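Local coordinates for isoflavone reductase (Medicago sativa, PDB 2GAS), which reduces achiral 2'-hydroxyisoflavones to chiral isoflavanones with NADPH, a late step in making the alfalfa phytoalexin medicarpin, at residues 219-233 with 295-307. Numbering follows the deposited sequence.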
ATOM      1  N   ASN A 219      13.324  -7.832  -5.708  1.00 19.29           N
ATOM      2  CA  ASN A 219      11.879  -8.010  -5.868  1.00 18.88           C
ATOM      3  C   ASN A 219      11.348  -7.261  -7.083  1.00 18.37           C
ATOM      4  O   ASN A 219      10.137  -7.148  -7.264  1.00 19.42           O
ATOM      5  CB  ASN A 219      11.140  -7.527  -4.616  1.00 16.32           C
ATOM      6  CG  ASN A 219      11.433  -8.383  -3.399  1.00 18.33           C
ATOM      7  OD1 ASN A 219      12.202  -9.341  -3.470  1.00 18.80           O
ATOM      8  ND2 ASN A 219      10.817  -8.041  -2.273  1.00 14.35           N
ATOM      9  N   TYR A 220      12.259  -6.745  -7.902  1.00 18.37           N
ATOM     10  CA  TYR A 220      11.898  -6.015  -9.114  1.00 18.15           C
ATOM     11  C   TYR A 220      11.982  -7.105 -10.174  1.00 18.02           C
ATOM     12  O   TYR A 220      13.062  -7.399 -10.690  1.00 17.69           O
ATOM     13  CB  TYR A 220      12.929  -4.917  -9.365  1.00 19.09           C
ATOM     14  CG  TYR A 220      12.506  -3.876 -10.371  1.00 21.88           C
ATOM     15  CD1 TYR A 220      11.362  -3.107 -10.164  1.00 23.70           C
ATOM     16  CD2 TYR A 220      13.265  -3.640 -11.518  1.00 24.15           C
ATOM     17  CE1 TYR A 220      10.985  -2.126 -11.076  1.00 24.30           C
ATOM     18  CE2 TYR A 220      12.894  -2.658 -12.437  1.00 25.82           C
ATOM     19  CZ  TYR A 220      11.753  -1.907 -12.207  1.00 26.04           C
ATOM     20  OH  TYR A 220      11.383  -0.931 -13.105  1.00 30.58           O
ATOM     21  N   LEU A 221      10.835  -7.698 -10.492  1.00 16.68           N
ATOM     22  CA  LEU A 221      10.796  -8.830 -11.410  1.00 17.03           C
ATOM     23  C   LEU A 221       9.678  -8.803 -12.435  1.00 17.27           C
ATOM     24  O   LEU A 221       8.573  -8.349 -12.151  1.00 16.88           O
ATOM     25  CB  LEU A 221      10.638 -10.112 -10.590  1.00 18.59           C
ATOM     26  CG  LEU A 221      11.627 -10.357  -9.448  1.00 18.79           C
ATOM     27  CD1 LEU A 221      11.035 -11.356  -8.462  1.00 20.60           C
ATOM     28  CD2 LEU A 221      12.944 -10.855 -10.013  1.00 22.24           C
ATOM     29  N   THR A 222       9.967  -9.311 -13.630  1.00 16.43           N
ATOM     30  CA  THR A 222       8.953  -9.395 -14.676  1.00 16.66           C
ATOM     31  C   THR A 222       8.108 -10.621 -14.337  1.00 15.90           C
ATOM     32  O   THR A 222       8.525 -11.459 -13.536  1.00 17.32           O
ATOM     33  CB  THR A 222       9.586  -9.619 -16.057  1.00 17.85           C
ATOM     34  OG1 THR A 222      10.202 -10.914 -16.090  1.00 18.36           O
ATOM     35  CG2 THR A 222      10.638  -8.556 -16.337  1.00 17.40           C
ATOM     36  N   GLN A 223       6.928 -10.746 -14.938  1.00 15.44           N
ATOM     37  CA  GLN A 223       6.096 -11.904 -14.638  1.00 16.14           C
ATOM     38  C   GLN A 223       6.810 -13.197 -15.045  1.00 16.12           C
ATOM     39  O   GLN A 223       6.678 -14.229 -14.383  1.00 17.72           O
ATOM     40  CB  GLN A 223       4.741 -11.796 -15.346  1.00 16.88           C
ATOM     41  CG  GLN A 223       3.779 -12.922 -14.988  1.00 20.72           C
ATOM     42  CD  GLN A 223       3.288 -12.861 -13.548  1.00 23.78           C
ATOM     43  OE1 GLN A 223       3.881 -12.189 -12.695  1.00 25.82           O
ATOM     44  NE2 GLN A 223       2.202 -13.577 -13.271  1.00 26.53           N
ATOM     45  N   ASN A 224       7.577 -13.144 -16.129  1.00 16.58           N
ATOM     46  CA  ASN A 224       8.315 -14.325 -16.578  1.00 18.28           C
ATOM     47  C   ASN A 224       9.353 -14.702 -15.526  1.00 17.75           C
ATOM     48  O   ASN A 224       9.595 -15.885 -15.277  1.00 17.30           O
ATOM     49  CB  ASN A 224       9.008 -14.051 -17.920  1.00 18.72           C
ATOM     50  CG  ASN A 224       8.047 -14.092 -19.098  1.00 21.04           C
ATOM     51  OD1 ASN A 224       8.352 -13.588 -20.185  1.00 23.25           O
ATOM     52  ND2 ASN A 224       6.889 -14.701 -18.895  1.00 18.79           N
ATOM     53  N   GLU A 225       9.978 -13.696 -14.917  1.00 17.57           N
ATOM     54  CA  GLU A 225      10.979 -13.940 -13.881  1.00 17.58           C
ATOM     55  C   GLU A 225      10.322 -14.505 -12.620  1.00 17.71           C
ATOM     56  O   GLU A 225      10.884 -15.374 -11.959  1.00 17.99           O
ATOM     57  CB  GLU A 225      11.742 -12.649 -13.575  1.00 17.10           C
ATOM     58  CG  GLU A 225      12.713 -12.264 -14.687  1.00 19.33           C
ATOM     59  CD  GLU A 225      13.312 -10.880 -14.520  1.00 22.83           C
ATOM     60  OE1 GLU A 225      14.384 -10.624 -15.108  1.00 26.47           O
ATOM     61  OE2 GLU A 225      12.713 -10.042 -13.816  1.00 17.64           O
ATOM     62  N   VAL A 226       9.129 -14.012 -12.293  1.00 16.74           N
ATOM     63  CA  VAL A 226       8.392 -14.496 -11.125  1.00 16.73           C
ATOM     64  C   VAL A 226       8.055 -15.978 -11.325  1.00 16.57           C
ATOM     65  O   VAL A 226       8.284 -16.813 -10.443  1.00 18.89           O
ATOM     66  CB  VAL A 226       7.067 -13.703 -10.928  1.00 16.75           C
ATOM     67  CG1 VAL A 226       6.161 -14.420  -9.936  1.00 18.85           C
ATOM     68  CG2 VAL A 226       7.373 -12.291 -10.422  1.00 17.48           C
ATOM     69  N   ILE A 227       7.516 -16.298 -12.496  1.00 17.01           N
ATOM     70  CA  ILE A 227       7.140 -17.670 -12.822  1.00 17.10           C
ATOM     71  C   ILE A 227       8.351 -18.607 -12.804  1.00 18.42           C
ATOM     72  O   ILE A 227       8.271 -19.724 -12.290  1.00 16.96           O
ATOM     73  CB  ILE A 227       6.441 -17.724 -14.202  1.00 16.37           C
ATOM     74  CG1 ILE A 227       5.084 -17.018 -14.115  1.00 19.07           C
ATOM     75  CG2 ILE A 227       6.263 -19.170 -14.655  1.00 16.82           C
ATOM     76  CD1 ILE A 227       4.395 -16.836 -15.451  1.00 21.46           C
ATOM     77  N   ALA A 228       9.475 -18.158 -13.356  1.00 18.52           N
ATOM     78  CA  ALA A 228      10.684 -18.983 -13.369  1.00 19.51           C
ATOM     79  C   ALA A 228      11.168 -19.232 -11.938  1.00 20.81           C
ATOM     80  O   ALA A 228      11.645 -20.320 -11.612  1.00 20.86           O
ATOM     81  CB  ALA A 228      11.774 -18.301 -14.192  1.00 19.99           C
ATOM     82  N   LEU A 229      11.044 -18.221 -11.081  1.00 19.89           N
ATOM     83  CA  LEU A 229      11.451 -18.346  -9.683  1.00 20.14           C
ATOM     84  C   LEU A 229      10.603 -19.414  -8.979  1.00 19.74           C
ATOM     85  O   LEU A 229      11.122 -20.276  -8.267  1.00 19.55           O
ATOM     86  CB  LEU A 229      11.282 -16.999  -8.969  1.00 21.36           C
ATOM     87  CG  LEU A 229      11.560 -16.976  -7.465  1.00 26.33           C
ATOM     88  CD1 LEU A 229      12.981 -17.464  -7.207  1.00 28.20           C
ATOM     89  CD2 LEU A 229      11.370 -15.563  -6.920  1.00 27.74           C
ATOM     90  N   TRP A 230       9.290 -19.352  -9.187  1.00 17.91           N
ATOM     91  CA  TRP A 230       8.369 -20.303  -8.579  1.00 17.35           C
ATOM     92  C   TRP A 230       8.616 -21.718  -9.105  1.00 17.25           C
ATOM     93  O   TRP A 230       8.602 -22.680  -8.345  1.00 17.43           O
ATOM     94  CB  TRP A 230       6.922 -19.868  -8.860  1.00 17.57           C
ATOM     95  CG  TRP A 230       5.868 -20.811  -8.349  1.00 16.54           C
ATOM     96  CD1 TRP A 230       4.902 -21.433  -9.089  1.00 18.90           C
ATOM     97  CD2 TRP A 230       5.645 -21.208  -6.987  1.00 17.88           C
ATOM     98  NE1 TRP A 230       4.090 -22.187  -8.277  1.00 19.73           N
ATOM     99  CE2 TRP A 230       4.523 -22.069  -6.982  1.00 18.90           C
ATOM    100  CE3 TRP A 230       6.283 -20.918  -5.772  1.00 16.87           C
ATOM    101  CZ2 TRP A 230       4.024 -22.645  -5.804  1.00 18.60           C
ATOM    102  CZ3 TRP A 230       5.788 -21.492  -4.602  1.00 17.42           C
ATOM    103  CH2 TRP A 230       4.669 -22.345  -4.629  1.00 18.21           C
ATOM    104  N   GLU A 231       8.838 -21.841 -10.411  1.00 18.31           N
ATOM    105  CA  GLU A 231       9.101 -23.146 -11.009  1.00 20.16           C
ATOM    106  C   GLU A 231      10.309 -23.807 -10.373  1.00 20.08           C
ATOM    107  O   GLU A 231      10.318 -25.020 -10.138  1.00 22.05           O
ATOM    108  CB  GLU A 231       9.333 -22.995 -12.507  1.00 19.16           C
ATOM    109  CG  GLU A 231       8.049 -22.841 -13.284  1.00 18.79           C
ATOM    110  CD  GLU A 231       8.297 -22.573 -14.743  1.00 17.98           C
ATOM    111  OE1 GLU A 231       7.376 -22.823 -15.545  1.00 22.21           O
ATOM    112  OE2 GLU A 231       9.408 -22.101 -15.075  1.00 22.98           O
ATOM    113  N   LYS A 232      11.333 -23.013 -10.091  1.00 21.21           N
ATOM    114  CA  LYS A 232      12.539 -23.540  -9.471  1.00 23.11           C
ATOM    115  C   LYS A 232      12.209 -24.065  -8.077  1.00 22.30           C
ATOM    116  O   LYS A 232      12.741 -25.088  -7.638  1.00 24.56           O
ATOM    117  CB  LYS A 232      13.604 -22.446  -9.363  1.00 26.60           C
ATOM    118  CG  LYS A 232      14.883 -22.907  -8.680  1.00 30.90           C
ATOM    119  CD  LYS A 232      15.795 -21.735  -8.339  1.00 36.00           C
ATOM    120  CE  LYS A 232      15.091 -20.741  -7.417  1.00 38.49           C
ATOM    121  NZ  LYS A 232      16.003 -19.686  -6.891  1.00 39.33           N
ATOM    122  N   LYS A 233      11.310 -23.372  -7.389  1.00 20.76           N
ATOM    123  CA  LYS A 233      10.923 -23.764  -6.038  1.00 21.03           C
ATOM    124  C   LYS A 233      10.141 -25.066  -5.935  1.00 20.14           C
ATOM    125  O   LYS A 233      10.379 -25.857  -5.023  1.00 21.82           O
ATOM    126  CB  LYS A 233      10.125 -22.641  -5.377  1.00 23.67           C
ATOM    127  CG  LYS A 233      10.966 -21.428  -5.066  1.00 26.84           C
ATOM    128  CD  LYS A 233      10.148 -20.369  -4.372  1.00 29.56           C
ATOM    129  CE  LYS A 233      11.051 -19.290  -3.829  1.00 33.69           C
ATOM    130  NZ  LYS A 233      12.040 -19.861  -2.865  1.00 35.16           N
ATOM    131  N   THR A 295      16.543  -4.642   5.768  1.00 24.04           N
ATOM    132  CA  THR A 295      16.643  -5.985   5.202  1.00 25.72           C
ATOM    133  C   THR A 295      15.253  -6.503   4.851  1.00 26.73           C
ATOM    134  O   THR A 295      14.543  -7.044   5.697  1.00 30.58           O
ATOM    135  CB  THR A 295      17.307  -6.967   6.182  1.00 28.63           C
ATOM    136  OG1 THR A 295      18.511  -6.388   6.699  1.00 31.36           O
ATOM    137  CG2 THR A 295      17.661  -8.266   5.465  1.00 31.18           C
ATOM    138  N   TYR A 296      14.877  -6.356   3.589  1.00 24.03           N
ATOM    139  CA  TYR A 296      13.555  -6.774   3.147  1.00 22.86           C
ATOM    140  C   TYR A 296      13.420  -8.251   2.803  1.00 22.37           C
ATOM    141  O   TYR A 296      14.397  -8.918   2.455  1.00 23.19           O
ATOM    142  CB  TYR A 296      13.126  -5.936   1.938  1.00 20.53           C
ATOM    143  CG  TYR A 296      14.027  -6.062   0.725  1.00 19.44           C
ATOM    144  CD1 TYR A 296      15.146  -5.240   0.562  1.00 19.74           C
ATOM    145  CD2 TYR A 296      13.750  -6.996  -0.269  1.00 17.90           C
ATOM    146  CE1 TYR A 296      15.959  -5.347  -0.567  1.00 21.29           C
ATOM    147  CE2 TYR A 296      14.556  -7.112  -1.396  1.00 19.11           C
ATOM    148  CZ  TYR A 296      15.656  -6.286  -1.540  1.00 18.13           C
ATOM    149  OH  TYR A 296      16.437  -6.399  -2.660  1.00 24.02           O
ATOM    150  N   THR A 297      12.195  -8.752   2.915  1.00 20.78           N
ATOM    151  CA  THR A 297      11.883 -10.136   2.580  1.00 20.49           C
ATOM    152  C   THR A 297      11.835 -10.219   1.057  1.00 19.93           C
ATOM    153  O   THR A 297      11.149  -9.431   0.407  1.00 19.19           O
ATOM    154  CB  THR A 297      10.512 -10.552   3.155  1.00 20.23           C
ATOM    155  OG1 THR A 297      10.582 -10.581   4.587  1.00 22.34           O
ATOM    156  CG2 THR A 297      10.110 -11.926   2.641  1.00 20.87           C
ATOM    157  N   THR A 298      12.569 -11.161   0.479  1.00 19.46           N
ATOM    158  CA  THR A 298      12.584 -11.286  -0.973  1.00 18.15           C
ATOM    159  C   THR A 298      11.361 -12.028  -1.501  1.00 18.28           C
ATOM    160  O   THR A 298      10.672 -12.730  -0.764  1.00 17.86           O
ATOM    161  CB  THR A 298      13.847 -12.022  -1.453  1.00 20.36           C
ATOM    162  OG1 THR A 298      13.832 -13.362  -0.949  1.00 22.16           O
ATOM    163  CG2 THR A 298      15.098 -11.311  -0.951  1.00 21.36           C
ATOM    164  N   ALA A 299      11.087 -11.863  -2.789  1.00 18.68           N
ATOM    165  CA  ALA A 299       9.959 -12.552  -3.396  1.00 18.96           C
ATOM    166  C   ALA A 299      10.227 -14.049  -3.260  1.00 21.04           C
ATOM    167  O   ALA A 299       9.313 -14.841  -3.034  1.00 20.91           O
ATOM    168  CB  ALA A 299       9.839 -12.168  -4.858  1.00 21.37           C
ATOM    169  N   ASP A 300      11.496 -14.425  -3.389  1.00 21.38           N
ATOM    170  CA  ASP A 300      11.900 -15.822  -3.271  1.00 24.59           C
ATOM    171  C   ASP A 300      11.549 -16.362  -1.886  1.00 23.41           C
ATOM    172  O   ASP A 300      10.969 -17.436  -1.757  1.00 25.28           O
ATOM    173  CB  ASP A 300      13.408 -15.954  -3.504  1.00 29.70           C
ATOM    174  CG  ASP A 300      13.882 -17.393  -3.441  1.00 34.81           C
ATOM    175  OD1 ASP A 300      13.583 -18.161  -4.379  1.00 39.15           O
ATOM    176  OD2 ASP A 300      14.544 -17.757  -2.449  1.00 39.01           O
ATOM    177  N   GLU A 301      11.907 -15.606  -0.852  1.00 23.17           N
ATOM    178  CA  GLU A 301      11.625 -15.999   0.526  1.00 22.31           C
ATOM    179  C   GLU A 301      10.119 -16.032   0.777  1.00 21.47           C
ATOM    180  O   GLU A 301       9.604 -16.966   1.395  1.00 21.60           O
ATOM    181  CB  GLU A 301      12.313 -15.025   1.501  1.00 25.32           C
ATOM    182  CG  GLU A 301      13.836 -15.197   1.574  1.00 28.89           C
ATOM    183  CD  GLU A 301      14.561 -14.055   2.296  1.00 31.94           C
ATOM    184  OE1 GLU A 301      15.764 -14.221   2.599  1.00 33.95           O
ATOM    185  OE2 GLU A 301      13.951 -12.994   2.548  1.00 28.45           O
ATOM    186  N   TYR A 302       9.408 -15.020   0.284  1.00 19.97           N
ATOM    187  CA  TYR A 302       7.966 -14.958   0.467  1.00 19.91           C
ATOM    188  C   TYR A 302       7.251 -16.204  -0.059  1.00 18.64           C
ATOM    189  O   TYR A 302       6.361 -16.745   0.594  1.00 19.51           O
ATOM    190  CB  TYR A 302       7.380 -13.720  -0.229  1.00 16.80           C
ATOM    191  CG  TYR A 302       5.866 -13.712  -0.224  1.00 18.82           C
ATOM    192  CD1 TYR A 302       5.152 -13.367   0.925  1.00 17.14           C
ATOM    193  CD2 TYR A 302       5.147 -14.151  -1.336  1.00 18.30           C
ATOM    194  CE1 TYR A 302       3.762 -13.474   0.965  1.00 19.43           C
ATOM    195  CE2 TYR A 302       3.766 -14.261  -1.307  1.00 18.84           C
ATOM    196  CZ  TYR A 302       3.076 -13.925  -0.154  1.00 17.93           C
ATOM    197  OH  TYR A 302       1.709 -14.070  -0.122  1.00 21.94           O
ATOM    198  N   LEU A 303       7.640 -16.652  -1.246  1.00 18.57           N
ATOM    199  CA  LEU A 303       7.011 -17.815  -1.855  1.00 18.41           C
ATOM    200  C   LEU A 303       7.327 -19.151  -1.182  1.00 21.10           C
ATOM    201  O   LEU A 303       6.627 -20.139  -1.407  1.00 20.70           O
ATOM    202  CB  LEU A 303       7.382 -17.880  -3.338  1.00 20.36           C
ATOM    203  CG  LEU A 303       6.775 -16.770  -4.201  1.00 20.25           C
ATOM    204  CD1 LEU A 303       7.377 -16.828  -5.592  1.00 20.76           C
ATOM    205  CD2 LEU A 303       5.262 -16.925  -4.262  1.00 21.58           C
ATOM    206  N   ASN A 304       8.368 -19.183  -0.355  1.00 23.11           N
ATOM    207  CA  ASN A 304       8.739 -20.420   0.321  1.00 24.65           C
ATOM    208  C   ASN A 304       7.627 -21.003   1.180  1.00 24.54           C
ATOM    209  O   ASN A 304       7.538 -22.219   1.345  1.00 25.93           O
ATOM    210  CB  ASN A 304       9.987 -20.215   1.186  1.00 28.76           C
ATOM    211  CG  ASN A 304      11.265 -20.276   0.379  1.00 30.62           C
ATOM    212  OD1 ASN A 304      11.391 -21.091  -0.533  1.00 35.68           O
ATOM    213  ND2 ASN A 304      12.231 -19.429   0.723  1.00 33.87           N
ATOM    214  N   GLN A 305       6.774 -20.147   1.730  1.00 25.36           N
ATOM    215  CA  GLN A 305       5.694 -20.632   2.580  1.00 25.73           C
ATOM    216  C   GLN A 305       4.647 -21.449   1.831  1.00 25.68           C
ATOM    217  O   GLN A 305       3.883 -22.187   2.448  1.00 26.46           O
ATOM    218  CB  GLN A 305       5.015 -19.460   3.295  1.00 28.95           C
ATOM    219  CG  GLN A 305       4.353 -18.465   2.363  1.00 30.74           C
ATOM    220  CD  GLN A 305       3.732 -17.303   3.110  1.00 33.13           C
ATOM    221  OE1 GLN A 305       2.818 -17.485   3.916  1.00 33.83           O
ATOM    222  NE2 GLN A 305       4.228 -16.097   2.850  1.00 33.87           N
ATOM    223  N   PHE A 306       4.610 -21.323   0.505  1.00 24.75           N
ATOM    224  CA  PHE A 306       3.633 -22.046  -0.305  1.00 24.39           C
ATOM    225  C   PHE A 306       4.176 -23.321  -0.941  1.00 24.32           C
ATOM    226  O   PHE A 306       3.423 -24.097  -1.528  1.00 24.86           O
ATOM    227  CB  PHE A 306       3.088 -21.143  -1.414  1.00 25.26           C
ATOM    228  CG  PHE A 306       2.442 -19.890  -0.905  1.00 26.26           C
ATOM    229  CD1 PHE A 306       3.120 -18.678  -0.944  1.00 25.87           C
ATOM    230  CD2 PHE A 306       1.166 -19.931  -0.349  1.00 27.77           C
ATOM    231  CE1 PHE A 306       2.537 -17.520  -0.432  1.00 28.38           C
ATOM    232  CE2 PHE A 306       0.575 -18.778   0.166  1.00 26.39           C
ATOM    233  CZ  PHE A 306       1.262 -17.571   0.125  1.00 27.51           C
ATOM    234  N   VAL A 307       5.480 -23.528  -0.827  1.00 24.74           N
ATOM    235  CA  VAL A 307       6.121 -24.698  -1.412  1.00 25.42           C
ATOM    236  C   VAL A 307       5.607 -26.005  -0.815  1.00 25.94           C
ATOM    237  O   VAL A 307       5.269 -26.918  -1.601  1.00 26.07           O
ATOM    238  CB  VAL A 307       7.650 -24.622  -1.240  1.00 25.70           C
ATOM    239  CG1 VAL A 307       8.300 -25.893  -1.758  1.00 27.21           C
ATOM    240  CG2 VAL A 307       8.186 -23.415  -1.992  1.00 26.03           C
ATOM    241  OXT VAL A 307       5.561 -26.102   0.426  1.00 26.78           O
TER
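The capped N-terminus of the C-terminal helix 299-303 is held by Asn-219, whose flat amide gives and takes at once. Its ND2 donates to Thr-297 O (3.0 Å) almost straight, at 172° and within the amide plane, while OD1 receives Ala-299 N (2.8 Å) from above its carbonyl plane. The two bonds fix the amide's rotation, and ND2 has a further acceptor in Tyr-188 O. Putting an alanine here would probably leave Ala-299 N and Thr-297 O without these mates and open a gap beside the Tyr-296 ring, which stands 82° from the amide plane. Next to this grip, Thr-298 and Glu-301 form a capping box: threonine suits the N-cap because its hydroxyl OG1 can accept from a first-turn N-H, that of Glu-301 N, and Glu-301 OE2 accepts from Thr-298 N.

Small Ala-299 lets Leu-221 CD1 come within 3.9 Å of its CB. Trp-230, its CG anti to the backbone N (chi1 177°), swings its six-membered ring to the chain's last residues: CH2 meets Phe-306 CB at 3.8 Å, and NE1 bonds Pro-172 O. Lys-233 is long enough to cross Leu-303 and bring NZ to Asn-304 OD1 (2.7 Å); its weak bond and salt bridge to crowded Asp-300 OD1 are less certain.

Polar capping and apolar packing thus dock the C-terminal helix against an edge strand and helix 223-234 of this NmrA-type reductase.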